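Local coordinates for protein truncated hemoglobin 4 (Chlamydomonas reinhardtii, PDB 6BME) that binds heme b with the iron held by two protein ligands, and probably binds oxygen as other truncated hemoglobins do, at residues R35-D38 / M39-I43; G68-H71 / L72-R76. All blocks are in the same frame, centred on the assembly; numbering follows the deposited sequence.

Interaction 1. Residues R35-D38 / M39-I43; sequences RGVD and MVTLI. With HEM (protoporphyrin IX containing Fe), chain C.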
loop_
_atom_site.group_PDB
_atom_site.type_symbol
_atom_site.label_atom_id
_atom_site.label_comp_id
_atom_site.label_asym_id
_atom_site.label_seq_id
_atom_site.Cartn_x
_atom_site.Cartn_y
_atom_site.Cartn_z
ATOM N N ARG A 35 -3.620 -13.441 -6.047
ATOM C CA ARG A 35 -4.407 -14.547 -6.585
ATOM C C ARG A 35 -5.430 -15.036 -5.566
ATOM O O ARG A 35 -5.096 -15.321 -4.413
ATOM C CB ARG A 35 -3.478 -15.692 -6.993
ATOM C CG ARG A 35 -2.679 -15.360 -8.238
ATOM C CD ARG A 35 -1.655 -16.410 -8.586
ATOM N NE ARG A 35 -0.817 -15.925 -9.679
ATOM C CZ ARG A 35 0.125 -16.642 -10.277
ATOM N NH1 ARG A 35 0.351 -17.891 -9.882
ATOM N NH2 ARG A 35 0.839 -16.106 -11.264
ATOM N N GLY A 36 -6.682 -15.134 -5.995
ATOM C CA GLY A 36 -7.734 -15.575 -5.108
ATOM C C GLY A 36 -8.332 -14.500 -4.224
ATOM O O GLY A 36 -9.308 -14.781 -3.515
ATOM N N VAL A 37 -7.797 -13.282 -4.235
ATOM C CA VAL A 37 -8.374 -12.185 -3.464
ATOM C C VAL A 37 -9.443 -11.494 -4.302
ATOM O O VAL A 37 -9.154 -10.965 -5.382
ATOM C CB VAL A 37 -7.309 -11.177 -3.014
ATOM C CG1 VAL A 37 -7.944 -10.195 -2.031
ATOM C CG2 VAL A 37 -6.130 -11.891 -2.377
ATOM N N ASP A 38 -10.668 -11.461 -3.784
ATOM C CA ASP A 38 -11.777 -10.869 -4.517
ATOM C C ASP A 38 -11.531 -9.378 -4.739
ATOM O O ASP A 38 -10.818 -8.722 -3.974
ATOM C CB ASP A 38 -13.090 -11.094 -3.758
ATOM C CG ASP A 38 -13.252 -10.154 -2.577
ATOM O OD1 ASP A 38 -13.700 -9.005 -2.802
ATOM O OD2 ASP A 38 -12.932 -10.554 -1.433
ATOM N N MET A 39 -12.146 -8.846 -5.792
ATOM C CA MET A 39 -11.836 -7.489 -6.240
ATOM C C MET A 39 -12.358 -6.428 -5.279
ATOM O O MET A 39 -11.794 -5.329 -5.204
ATOM C CB MET A 39 -12.420 -7.260 -7.634
ATOM C CG MET A 39 -11.918 -6.002 -8.323
ATOM S SD MET A 39 -10.345 -6.274 -9.174
ATOM C CE MET A 39 -10.910 -7.263 -10.563
ATOM N N VAL A 40 -13.442 -6.715 -4.562
ATOM C CA VAL A 40 -13.958 -5.741 -3.605
ATOM C C VAL A 40 -12.956 -5.554 -2.476
ATOM O O VAL A 40 -12.587 -4.426 -2.122
ATOM C CB VAL A 40 -15.345 -6.179 -3.087
ATOM C CG1 VAL A 40 -15.806 -5.285 -1.940
ATOM C CG2 VAL A 40 -16.367 -6.165 -4.219
ATOM N N THR A 41 -12.457 -6.663 -1.932
ATOM C CA THR A 41 -11.414 -6.598 -0.917
ATOM C C THR A 41 -10.189 -5.841 -1.421
ATOM O O THR A 41 -9.611 -5.030 -0.689
ATOM C CB THR A 41 -11.032 -8.016 -0.489
ATOM O OG1 THR A 41 -12.192 -8.683 0.050
ATOM C CG2 THR A 41 -9.924 -7.989 0.531
ATOM N N LEU A 42 -9.788 -6.080 -2.674
ATOM C CA LEU A 42 -8.576 -5.454 -3.195
ATOM C C LEU A 42 -8.762 -3.953 -3.366
ATOM O O LEU A 42 -7.896 -3.161 -2.980
ATOM C CB LEU A 42 -8.181 -6.088 -4.531
ATOM C CG LEU A 42 -7.511 -7.458 -4.462
ATOM C CD1 LEU A 42 -7.044 -7.903 -5.838
ATOM C CD2 LEU A 42 -6.353 -7.415 -3.478
ATOM N N ILE A 43 -9.879 -3.547 -3.967
ATOM C CA ILE A 43 -10.148 -2.122 -4.130
ATOM C C ILE A 43 -10.225 -1.447 -2.767
ATOM O O ILE A 43 -9.695 -0.347 -2.574
ATOM C CB ILE A 43 -11.435 -1.910 -4.952
ATOM C CG1 ILE A 43 -11.242 -2.426 -6.371
ATOM C CG2 ILE A 43 -11.835 -0.432 -4.986
ATOM C CD1 ILE A 43 -10.090 -1.772 -7.104
HETATM C CHA HEM C . -4.563 -6.653 2.772
HETATM C CHB HEM C . -2.811 -2.218 3.560
HETATM C CHC HEM C . 1.543 -3.834 2.191
HETATM C CHD HEM C . -0.681 -7.480 -0.056
HETATM C C1A HEM C . -4.518 -5.331 3.155
HETATM C C2A HEM C . -5.588 -4.510 3.707
HETATM C C3A HEM C . -5.073 -3.280 3.906
HETATM C C4A HEM C . -3.687 -3.280 3.499
HETATM C CMA HEM C . -5.771 -2.032 4.483
HETATM C CAA HEM C . -7.050 -4.958 4.022
HETATM C CBA HEM C . -7.785 -5.440 2.771
HETATM C CGA HEM C . -9.264 -5.672 3.015
HETATM O O1A HEM C . -9.627 -6.548 3.862
HETATM O O2A HEM C . -10.077 -4.985 2.329
HETATM C C1B HEM C . -1.445 -2.308 3.385
HETATM C C2B HEM C . -0.443 -1.370 3.851
HETATM C C3B HEM C . 0.755 -1.842 3.475
HETATM C C4B HEM C . 0.545 -3.064 2.739
HETATM C CMB HEM C . -0.721 -0.086 4.668
HETATM C CAB HEM C . 2.167 -1.243 3.689
HETATM C CBB HEM C . 2.401 0.050 3.911
HETATM C C1C HEM C . 1.312 -4.914 1.379
HETATM C C2C HEM C . 2.285 -5.563 0.551
HETATM C C3C HEM C . 1.688 -6.558 -0.100
HETATM C C4C HEM C . 0.298 -6.588 0.322
HETATM C CMC HEM C . 3.761 -5.125 0.432
HETATM C CAC HEM C . 2.393 -7.487 -1.106
HETATM C CBC HEM C . 1.747 -7.938 -2.186
HETATM C C1D HEM C . -1.904 -7.621 0.579
HETATM C C2D HEM C . -2.847 -8.705 0.397
HETATM C C3D HEM C . -3.909 -8.468 1.167
HETATM C C4D HEM C . -3.683 -7.230 1.874
HETATM C CMD HEM C . -2.638 -9.895 -0.554
HETATM C CAD HEM C . -5.206 -9.317 1.302
HETATM C CBD HEM C . -4.968 -10.508 2.220
HETATM C CGD HEM C . -6.247 -11.312 2.254
HETATM O O1D HEM C . -7.344 -10.699 2.284
HETATM O O2D HEM C . -6.164 -12.561 2.269
HETATM N NA HEM C . -3.396 -4.543 3.034
HETATM N NB HEM C . -0.805 -3.338 2.711
HETATM N NC HEM C . 0.117 -5.571 1.223
HETATM N ND HEM C . -2.443 -6.738 1.503
HETATM FE FE HEM C . -1.627 -5.040 2.095
#
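Asp-38 lays its carboxylate across the side chain of Thr-41, the two meeting at about a right angle at the start of helix 39-53 of this 2-on-2 globin. Asp-38 is the N-cap, and each of its carboxylate oxygens has a separate task. OD1 accepts the backbone amide of Thr-41, with N to OD1 at 2.8 Å and a nearly straight N-H...O angle of 170°; the donor arrives from above the carboxylate plane, 41° out of it. OD2 takes the hydroxyl of the same residue, Thr-41 OG1 giving a very short bond of 2.5 Å to Asp-38 OD2. Gripped at both oxygens by one residue, the carboxylate has its rotation fixed. The torsions agree with this: CG of Asp-38 is wedged between its own N and carbonyl carbon (chi1 77°), which turns the acid back over the first turn of the helix. The backbone closes that turn, Leu-42 N donating to Asp-38 O at 3.1 Å. The negative carboxylate at the helix N-terminus would be expected to interact favourably with the helix dipole.

Next to the cap, Val-37 crosses Leu-42 almost perpendicularly, its CG1 resting 3.5 Å from Leu-42 CD2. This apolar pair ties the loop before the helix to a buried leucine that also touches Tyr-21 of helix 10-25. Thr-41 joins cap and cofactor: while its OG1 faces Asp-38, its methyl CG2 lies 3.5 Å from the propionate carbon CGA of the heme.

Interaction 2. Residues G68-H71 / L72-R76; sequences GHAH and LIINR. With HEM (protoporphyrin IX containing Fe), chain C.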
loop_
_atom_site.group_PDB
_atom_site.type_symbol
_atom_site.label_atom_id
_atom_site.label_comp_id
_atom_site.label_asym_id
_atom_site.label_seq_id
_atom_site.Cartn_x
_atom_site.Cartn_y
_atom_site.Cartn_z
ATOM N N GLY A 68 -3.006 -8.175 9.422
ATOM C CA GLY A 68 -3.534 -8.364 8.076
ATOM C C GLY A 68 -2.581 -9.037 7.100
ATOM O O GLY A 68 -3.036 -9.602 6.095
ATOM N N HIS A 69 -1.272 -8.993 7.367
ATOM C CA HIS A 69 -0.273 -9.494 6.425
ATOM C C HIS A 69 0.584 -10.628 6.960
ATOM O O HIS A 69 1.372 -11.190 6.187
ATOM C CB HIS A 69 0.652 -8.349 5.966
ATOM C CG HIS A 69 -0.080 -7.253 5.259
ATOM N ND1 HIS A 69 -0.747 -6.256 5.933
ATOM C CD2 HIS A 69 -0.284 -7.019 3.940
ATOM C CE1 HIS A 69 -1.327 -5.449 5.060
ATOM N NE2 HIS A 69 -1.062 -5.892 3.845
ATOM N N ALA A 70 0.442 -10.989 8.238
ATOM C CA ALA A 70 1.346 -11.967 8.847
ATOM C C ALA A 70 1.305 -13.297 8.110
ATOM O O ALA A 70 2.348 -13.930 7.903
ATOM C CB ALA A 70 0.998 -12.158 10.320
ATOM N N HIS A 71 0.122 -13.716 7.657
ATOM C CA HIS A 71 0.027 -14.988 6.947
ATOM C C HIS A 71 0.816 -14.978 5.639
ATOM O O HIS A 71 1.336 -16.025 5.231
ATOM C CB HIS A 71 -1.439 -15.353 6.702
ATOM C CG HIS A 71 -2.116 -14.516 5.657
ATOM N ND1 HIS A 71 -2.481 -13.204 5.874
ATOM C CD2 HIS A 71 -2.511 -14.813 4.396
ATOM C CE1 HIS A 71 -3.064 -12.726 4.787
ATOM N NE2 HIS A 71 -3.101 -13.686 3.878
ATOM N N LEU A 72 0.931 -13.820 4.975
ATOM C CA LEU A 72 1.711 -13.751 3.739
ATOM C C LEU A 72 3.202 -13.871 4.019
ATOM O O LEU A 72 3.942 -14.499 3.249
ATOM C CB LEU A 72 1.434 -12.437 3.002
ATOM C CG LEU A 72 -0.043 -12.187 2.671
ATOM C CD1 LEU A 72 -0.269 -10.756 2.210
ATOM C CD2 LEU A 72 -0.535 -13.168 1.625
ATOM N N ILE A 73 3.660 -13.259 5.111
ATOM C CA ILE A 73 5.067 -13.321 5.494
ATOM C C ILE A 73 5.427 -14.722 5.972
ATOM O O ILE A 73 6.530 -15.217 5.713
ATOM C CB ILE A 73 5.363 -12.262 6.579
ATOM C CG1 ILE A 73 5.142 -10.850 6.029
ATOM C CG2 ILE A 73 6.798 -12.391 7.117
ATOM C CD1 ILE A 73 5.123 -9.773 7.115
ATOM N N ILE A 74 4.519 -15.370 6.694
ATOM C CA ILE A 74 4.820 -16.661 7.308
ATOM C C ILE A 74 4.608 -17.818 6.340
ATOM O O ILE A 74 5.386 -18.773 6.329
ATOM C CB ILE A 74 3.974 -16.835 8.583
ATOM C CG1 ILE A 74 4.437 -15.845 9.647
ATOM C CG2 ILE A 74 4.048 -18.275 9.079
ATOM C CD1 ILE A 74 3.439 -15.659 10.795
ATOM N N ASN A 75 3.574 -17.754 5.512
ATOM C CA ASN A 75 3.189 -18.878 4.679
ATOM C C ASN A 75 3.466 -18.653 3.198
ATOM O O ASN A 75 3.399 -19.613 2.425
ATOM C CB ASN A 75 1.696 -19.184 4.866
ATOM C CG ASN A 75 1.380 -19.788 6.220
ATOM O OD1 ASN A 75 2.249 -20.345 6.893
ATOM N ND2 ASN A 75 0.107 -19.716 6.611
ATOM N N ARG A 76 3.768 -17.418 2.775
ATOM C CA ARG A 76 3.912 -17.131 1.352
ATOM C C ARG A 76 5.186 -16.363 0.994
ATOM O O ARG A 76 5.302 -15.882 -0.142
ATOM C CB ARG A 76 2.684 -16.353 0.842
ATOM C CG ARG A 76 1.320 -16.963 1.196
ATOM C CD ARG A 76 0.814 -17.944 0.157
ATOM N NE ARG A 76 0.610 -17.290 -1.132
ATOM C CZ ARG A 76 -0.431 -16.514 -1.430
ATOM N NH1 ARG A 76 -1.375 -16.287 -0.526
ATOM N NH2 ARG A 76 -0.518 -15.960 -2.632
HETATM C CHA HEM C . -4.563 -6.653 2.772
HETATM C CHB HEM C . -2.811 -2.218 3.560
HETATM C CHC HEM C . 1.543 -3.834 2.191
HETATM C CHD HEM C . -0.681 -7.480 -0.056
HETATM C C1A HEM C . -4.518 -5.331 3.155
HETATM C C2A HEM C . -5.588 -4.510 3.707
HETATM C C3A HEM C . -5.073 -3.280 3.906
HETATM C C4A HEM C . -3.687 -3.280 3.499
HETATM C CMA HEM C . -5.771 -2.032 4.483
HETATM C CAA HEM C . -7.050 -4.958 4.022
HETATM C CBA HEM C . -7.785 -5.440 2.771
HETATM C CGA HEM C . -9.264 -5.672 3.015
HETATM O O1A HEM C . -9.627 -6.548 3.862
HETATM O O2A HEM C . -10.077 -4.985 2.329
HETATM C C1B HEM C . -1.445 -2.308 3.385
HETATM C C2B HEM C . -0.443 -1.370 3.851
HETATM C C3B HEM C . 0.755 -1.842 3.475
HETATM C C4B HEM C . 0.545 -3.064 2.739
HETATM C CMB HEM C . -0.721 -0.086 4.668
HETATM C CAB HEM C . 2.167 -1.243 3.689
HETATM C CBB HEM C . 2.401 0.050 3.911
HETATM C C1C HEM C . 1.312 -4.914 1.379
HETATM C C2C HEM C . 2.285 -5.563 0.551
HETATM C C3C HEM C . 1.688 -6.558 -0.100
HETATM C C4C HEM C . 0.298 -6.588 0.322
HETATM C CMC HEM C . 3.761 -5.125 0.432
HETATM C CAC HEM C . 2.393 -7.487 -1.106
HETATM C CBC HEM C . 1.747 -7.938 -2.186
HETATM C C1D HEM C . -1.904 -7.621 0.579
HETATM C C2D HEM C . -2.847 -8.705 0.397
HETATM C C3D HEM C . -3.909 -8.468 1.167
HETATM C C4D HEM C . -3.683 -7.230 1.874
HETATM C CMD HEM C . -2.638 -9.895 -0.554
HETATM C CAD HEM C . -5.206 -9.317 1.302
HETATM C CBD HEM C . -4.968 -10.508 2.220
HETATM C CGD HEM C . -6.247 -11.312 2.254
HETATM O O1D HEM C . -7.344 -10.699 2.284
HETATM O O2D HEM C . -6.164 -12.561 2.269
HETATM N NA HEM C . -3.396 -4.543 3.034
HETATM N NB HEM C . -0.805 -3.338 2.711
HETATM N NC HEM C . 0.117 -5.571 1.223
HETATM N ND HEM C . -2.443 -6.738 1.503
HETATM FE FE HEM C . -1.627 -5.040 2.095
#
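His-69 coordinates the heme iron through NE2 at 2.0 Å, with CD2 and CE1 of its ring placed evenly, each 3.0 Å from the iron, as expected for a ligand pointing squarely at the metal. This is the proximal histidine of the globin fold; Lys-45 NZ binds the same iron. Beside it, Leu-72 reaches the porphyrin with CD1, 3.7 Å from the heme methyl CMD, and the same branch comes obliquely to the His-69 ring. CG and CD2 of this leucine pair with His-71: the two side chains run alongside each other, and Leu-72 CG sits over one face of the imidazole, 3.8 Å from the ring centroid and 19° off its normal, a CH-pi contact. CG of His-71 stands between its backbone N and carbonyl carbon (chi1 72°), folding the ring back over Leu-72 N and bringing NE2 near the heme propionate, 3.6 Å from O2D, which lies oblique to the ring. An alanine at His-71 would probably strip Leu-72 of the ring against its CG and set that leucine freer to shift against the heme methyl.

Behind these groups, helix 62-75 supplies the frame. Ile-73 N and, weakly, Leu-72 N donate to His-69 O, while Ile-74 N donates to Ala-70 O. In the second shell, Ile-65 O accepts from His-69 ND1 and Phe-118 meets the imidazole edge-to-face, which together probably hold the ring in its rotation. The ND1 hydrogen bond is likely to make the imidazole a stronger electron donor to the iron.

In the fold
Interaction 1 comes first along the chain, at the start of helix 39-53, and closes before interaction 2 opens near the end of helix 62-75, the next helix in sequence. Their centres lie about 16 Å apart and their nearest atoms about 5 Å apart without touching; what they share is the heme, which both contact. Helix 39-53 also carries Lys-45, whose side chain is about 5 Å from that of Leu-42. The side chain of His-69 is about 4 Å from that of Lys-45. The two helices therefore supply the two protein ligands of one iron, giving the hexacoordinate site of this single-chain, all-helical globin domain, part of a longer protein.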